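Local coordinates for protein probable porin (Pseudomonas aeruginosa, PDB 4FT6) that probably forms a monomeric beta-barrel channel of the OprD family in the outer membrane, through which small solutes would pass, at residues G233-R238 / S286-N291; Q294-T299 / N375-V380. One frame throughout, in Å; residues are numbered along the deposited sequence.

Contact 1: residues G233-R238 / S286-N291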
loop_
_atom_site.group_PDB
_atom_site.type_symbol
_atom_site.label_atom_id
_atom_site.label_comp_id
_atom_site.label_asym_id
_atom_site.label_seq_id
_atom_site.Cartn_x
_atom_site.Cartn_y
_atom_site.Cartn_z
ATOM N N GLY A 233 7.877 11.806 8.503
ATOM C CA GLY A 233 6.453 12.056 8.607
ATOM C C GLY A 233 5.945 11.882 10.030
ATOM O O GLY A 233 6.565 11.179 10.836
ATOM N N LEU A 234 4.814 12.515 10.341
ATOM C CA LEU A 234 4.176 12.356 11.644
ATOM C C LEU A 234 2.659 12.202 11.525
ATOM O O LEU A 234 1.988 13.030 10.904
ATOM C CB LEU A 234 4.494 13.547 12.547
ATOM C CG LEU A 234 3.893 13.461 13.951
ATOM C CD1 LEU A 234 4.445 12.231 14.668
ATOM C CD2 LEU A 234 4.205 14.726 14.728
ATOM N N PHE A 235 2.122 11.134 12.107
ATOM C CA PHE A 235 0.676 10.971 12.197
ATOM C C PHE A 235 0.251 11.323 13.610
ATOM O O PHE A 235 0.878 10.891 14.581
ATOM C CB PHE A 235 0.269 9.519 11.946
ATOM C CG PHE A 235 0.332 9.100 10.503
ATOM C CD1 PHE A 235 1.516 8.612 9.943
ATOM C CD2 PHE A 235 -0.811 9.162 9.699
ATOM C CE1 PHE A 235 1.557 8.211 8.594
ATOM C CE2 PHE A 235 -0.772 8.766 8.351
ATOM C CZ PHE A 235 0.408 8.288 7.799
ATOM N N ASP A 236 -0.820 12.093 13.731
ATOM C CA ASP A 236 -1.410 12.343 15.035
ATOM C C ASP A 236 -2.889 11.990 14.959
ATOM O O ASP A 236 -3.666 12.653 14.248
ATOM C CB ASP A 236 -1.237 13.800 15.422
ATOM C CG ASP A 236 -1.474 14.035 16.885
ATOM O OD1 ASP A 236 -1.328 13.072 17.670
ATOM O OD2 ASP A 236 -1.806 15.182 17.253
ATOM N N THR A 237 -3.277 10.932 15.669
ATOM C CA THR A 237 -4.638 10.431 15.577
ATOM C C THR A 237 -5.362 10.435 16.914
ATOM O O THR A 237 -4.854 9.913 17.911
ATOM C CB THR A 237 -4.684 9.003 15.022
ATOM O OG1 THR A 237 -4.055 8.959 13.733
ATOM C CG2 THR A 237 -6.139 8.543 14.900
ATOM N N ARG A 238 -6.568 10.999 16.915
ATOM C CA ARG A 238 -7.399 11.093 18.107
ATOM C C ARG A 238 -8.799 10.575 17.760
ATOM O O ARG A 238 -9.168 10.535 16.580
ATOM C CB ARG A 238 -7.465 12.549 18.554
ATOM C CG ARG A 238 -7.650 12.718 20.040
ATOM C CD ARG A 238 -9.041 13.268 20.368
ATOM N NE ARG A 238 -9.404 13.091 21.776
ATOM C CZ ARG A 238 -10.581 13.430 22.295
ATOM N NH1 ARG A 238 -11.518 13.976 21.529
ATOM N NH2 ARG A 238 -10.817 13.224 23.584
ATOM N N SER A 286 -2.633 0.132 3.300
ATOM C CA SER A 286 -1.198 0.196 3.570
ATOM C C SER A 286 -0.889 1.531 4.254
ATOM O O SER A 286 -1.787 2.348 4.434
ATOM C CB SER A 286 -0.411 0.078 2.264
ATOM O OG SER A 286 0.437 -1.052 2.281
ATOM N N THR A 287 0.370 1.747 4.641
ATOM C CA THR A 287 0.792 3.018 5.235
ATOM C C THR A 287 2.127 3.452 4.671
ATOM O O THR A 287 2.867 2.635 4.140
ATOM C CB THR A 287 0.906 2.949 6.769
ATOM O OG1 THR A 287 1.961 2.047 7.137
ATOM C CG2 THR A 287 -0.424 2.513 7.393
ATOM N N PRO A 288 2.442 4.748 4.781
ATOM C CA PRO A 288 3.774 5.146 4.303
ATOM C C PRO A 288 4.847 5.010 5.383
ATOM O O PRO A 288 5.950 5.529 5.167
ATOM C CB PRO A 288 3.597 6.623 3.971
ATOM C CG PRO A 288 2.512 7.086 4.983
ATOM C CD PRO A 288 1.558 5.902 5.059
ATOM N N LEU A 289 4.548 4.361 6.513
ATOM C CA LEU A 289 5.572 4.171 7.563
ATOM C C LEU A 289 6.737 3.364 7.004
ATOM O O LEU A 289 6.529 2.418 6.228
ATOM C CB LEU A 289 5.011 3.469 8.803
ATOM C CG LEU A 289 3.745 4.073 9.414
ATOM C CD1 LEU A 289 3.255 3.222 10.572
ATOM C CD2 LEU A 289 3.978 5.497 9.856
ATOM N N VAL A 290 7.955 3.740 7.387
ATOM C CA VAL A 290 9.163 3.127 6.826
ATOM C C VAL A 290 9.294 1.630 7.108
ATOM O O VAL A 290 9.796 0.882 6.264
ATOM C CB VAL A 290 10.449 3.878 7.271
ATOM C CG1 VAL A 290 10.673 3.728 8.801
ATOM C CG2 VAL A 290 11.664 3.425 6.444
ATOM N N ASN A 291 8.841 1.200 8.284
ATOM C CA ASN A 291 8.847 -0.218 8.631
ATOM C C ASN A 291 7.565 -0.943 8.271
ATOM O O ASN A 291 7.261 -1.980 8.866
ATOM C CB ASN A 291 9.103 -0.421 10.124
ATOM C CG ASN A 291 10.568 -0.382 10.471
ATOM O OD1 ASN A 291 11.432 -0.553 9.604
ATOM N ND2 ASN A 291 10.863 -0.159 11.750
#
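F235 projects from strand 226-239 toward the loop 286-291, and the outer end of its ring meets P288 and L289 in a small, wholly apolar contact. The proline comes from the opposite direction and touches the ring at its edge: CG of P288 lies in the plane of the phenyl group, 3.7 Å from F235 CZ, and CD of the same pyrrolidine is 3.8 Å from that CZ. L289 reaches the neighbouring corner with a single methyl. Its CD2 stands 3.8 Å from F235 CE1 and 4.0 Å from F235 CD1, approaching obliquely. With chi1 at -75° the F235 ring swings to the side of its own backbone N, which directs CE1 and CZ at the two loop residues.

Hydrogen bonds flank this apolar patch: the backbone of F235 pairs with A252 of the adjacent strand 249-261, and on the loop T287 OG1 bonds to D292. Y214, I123 and M279 also adjoin the F235 ring. The arrangement is that of a porin loop, the long connection between strands 264-274 and 304-313, packed against a strand of the beta-barrel. Since only carbon atoms meet between 233-238 and 286-291, the contact depends on shape and exclusion of water, with polar bonds beside it probably contributing to the loop's position.

Contact 2: residues Q294-T299 / N375-V380; sequences QVRNFT and NHAADV
H376 faces R296 where two inter-strand connections of the barrel meet, the long loop after strand 264-274 and the turn between strands 364-374 and 380-392. The imidazole presents its edge to one face of the guanidinium. The planes are 83° apart, and H376 NE2 lies 3.5 Å from R296 NH2 at an angle too poor for a hydrogen bond. At the other ring nitrogen, H376 ND1 donates a weak bond to N375 OD1, 3.5 Å long. The arginine arrives on an extended chain, CG opposite the backbone N (chi1 -172°), and its NH2 forms a salt bridge with E303.

Next along the segment, A377 points its methyl toward the same group in a loose, oblique approach, with CB 4.5 Å from R296 NH1. V380, where strand 380-392 begins, closes the contact: its CG2 meets V295 CG2 at 4.0 Å, the two side chains running antiparallel alongside each other. L372 and A370 of strand 364-374 also touch V295, and F28 touches V380. The contact therefore has a polar end and an apolar end; E303 probably offsets the charge of R296, while H376 touches the guanidinium edge-to-face without a hydrogen bond.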
loop_
_atom_site.group_PDB
_atom_site.type_symbol
_atom_site.label_atom_id
_atom_site.label_comp_id
_atom_site.label_asym_id
_atom_site.label_seq_id
_atom_site.Cartn_x
_atom_site.Cartn_y
_atom_site.Cartn_z
ATOM N N GLN A 294 7.275 -6.478 4.627
ATOM C CA GLN A 294 6.622 -7.615 3.979
ATOM C C GLN A 294 5.496 -8.284 4.779
ATOM O O GLN A 294 4.413 -8.482 4.246
ATOM C CB GLN A 294 7.657 -8.650 3.504
ATOM C CG GLN A 294 7.096 -9.659 2.503
ATOM C CD GLN A 294 8.151 -10.591 1.957
ATOM O OE1 GLN A 294 9.328 -10.231 1.871
ATOM N NE2 GLN A 294 7.739 -11.801 1.579
ATOM N N VAL A 295 5.736 -8.617 6.045
ATOM C CA VAL A 295 4.739 -9.354 6.826
ATOM C C VAL A 295 4.197 -8.578 8.028
ATOM O O VAL A 295 3.079 -8.818 8.485
ATOM C CB VAL A 295 5.268 -10.747 7.291
ATOM C CG1 VAL A 295 6.618 -11.069 6.631
ATOM C CG2 VAL A 295 5.366 -10.814 8.806
ATOM N N ARG A 296 4.998 -7.648 8.529
ATOM C CA ARG A 296 4.651 -6.879 9.716
ATOM C C ARG A 296 5.002 -5.393 9.496
ATOM O O ARG A 296 5.892 -5.065 8.689
ATOM C CB ARG A 296 5.409 -7.443 10.920
ATOM C CG ARG A 296 5.000 -6.864 12.248
ATOM C CD ARG A 296 5.758 -7.500 13.377
ATOM N NE ARG A 296 5.902 -6.560 14.485
ATOM C CZ ARG A 296 4.921 -6.251 15.323
ATOM N NH1 ARG A 296 3.725 -6.805 15.175
ATOM N NH2 ARG A 296 5.131 -5.387 16.304
ATOM N N ASN A 297 4.305 -4.495 10.195
ATOM C CA ASN A 297 4.519 -3.061 9.994
ATOM C C ASN A 297 4.975 -2.306 11.267
ATOM O O ASN A 297 5.141 -1.077 11.265
ATOM C CB ASN A 297 3.288 -2.403 9.331
ATOM C CG ASN A 297 2.079 -2.401 10.232
ATOM O OD1 ASN A 297 2.143 -2.861 11.375
ATOM N ND2 ASN A 297 0.976 -1.859 9.742
ATOM N N PHE A 298 5.182 -3.068 12.337
ATOM C CA PHE A 298 5.764 -2.550 13.573
ATOM C C PHE A 298 4.974 -1.378 14.134
ATOM O O PHE A 298 5.535 -0.332 14.430
ATOM C CB PHE A 298 7.233 -2.172 13.340
ATOM C CG PHE A 298 8.105 -3.357 12.981
ATOM C CD1 PHE A 298 8.240 -3.771 11.660
ATOM C CD2 PHE A 298 8.766 -4.079 13.970
ATOM C CE1 PHE A 298 9.041 -4.882 11.337
ATOM C CE2 PHE A 298 9.565 -5.180 13.646
ATOM C CZ PHE A 298 9.701 -5.584 12.334
ATOM N N THR A 299 3.672 -1.571 14.299
ATOM C CA THR A 299 2.781 -0.487 14.705
ATOM C C THR A 299 2.019 -0.757 15.996
ATOM O O THR A 299 1.010 -0.090 16.272
ATOM C CB THR A 299 1.754 -0.160 13.613
ATOM O OG1 THR A 299 0.944 -1.313 13.382
ATOM C CG2 THR A 299 2.439 0.264 12.324
ATOM N N ASN A 375 8.564 -12.372 20.290
ATOM C CA ASN A 375 8.104 -12.997 21.533
ATOM C C ASN A 375 6.657 -12.600 21.843
ATOM O O ASN A 375 6.161 -12.785 22.964
ATOM C CB ASN A 375 9.037 -12.687 22.721
ATOM C CG ASN A 375 9.133 -11.186 23.053
ATOM O OD1 ASN A 375 8.429 -10.340 22.487
ATOM N ND2 ASN A 375 10.015 -10.863 23.996
ATOM N N HIS A 376 5.994 -12.035 20.839
ATOM C CA HIS A 376 4.563 -11.743 20.920
ATOM C C HIS A 376 3.823 -12.116 19.624
ATOM O O HIS A 376 2.789 -12.775 19.671
ATOM C CB HIS A 376 4.302 -10.287 21.344
ATOM C CG HIS A 376 4.812 -9.263 20.381
ATOM N ND1 HIS A 376 6.144 -8.937 20.266
ATOM C CD2 HIS A 376 4.150 -8.454 19.509
ATOM C CE1 HIS A 376 6.292 -7.987 19.353
ATOM N NE2 HIS A 376 5.097 -7.684 18.882
ATOM N N ALA A 377 4.372 -11.720 18.477
ATOM C CA ALA A 377 3.790 -12.087 17.188
ATOM C C ALA A 377 4.154 -13.516 16.808
ATOM O O ALA A 377 5.139 -14.077 17.301
ATOM C CB ALA A 377 4.239 -11.130 16.093
ATOM N N ALA A 378 3.361 -14.095 15.914
ATOM C CA ALA A 378 3.612 -15.444 15.418
ATOM C C ALA A 378 4.840 -15.425 14.515
ATOM O O ALA A 378 4.921 -14.609 13.590
ATOM C CB ALA A 378 2.386 -15.966 14.642
ATOM N N ASP A 379 5.792 -16.316 14.773
ATOM C CA ASP A 379 6.979 -16.399 13.924
ATOM C C ASP A 379 6.602 -16.947 12.533
ATOM O O ASP A 379 5.922 -17.979 12.429
ATOM C CB ASP A 379 8.061 -17.276 14.576
ATOM C CG ASP A 379 8.470 -16.787 15.968
ATOM O OD1 ASP A 379 8.097 -15.658 16.354
ATOM O OD2 ASP A 379 9.175 -17.541 16.677
ATOM N N VAL A 380 7.019 -16.257 11.468
ATOM C CA VAL A 380 6.752 -16.754 10.115
ATOM C C VAL A 380 7.962 -16.733 9.177
ATOM O O VAL A 380 8.912 -15.977 9.376
ATOM C CB VAL A 380 5.558 -16.015 9.412
ATOM C CG1 VAL A 380 4.407 -15.769 10.387
ATOM C CG2 VAL A 380 6.024 -14.719 8.790
#

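The two contacts follow one another along the chain, 233-291 and then 294-380, and their centres are about 17 Å apart. They share the long loop between strands 264-274 and 304-313, which supplies 286-291 to the first and 294-299 to the second. Within that loop the two segments also touch: L289 CD1 packs on T299 CG2 at 3.5 Å, and N291 O lies 3.5 Å from F298 CD1. Contact 1 joins the loop to strand 226-239, whereas contact 2 joins it to the connection between strands 364-374 and 380-392. One loop thus bridges well-separated parts of the barrel, consistent with the inward-folded loops that narrow the channels of this porin family.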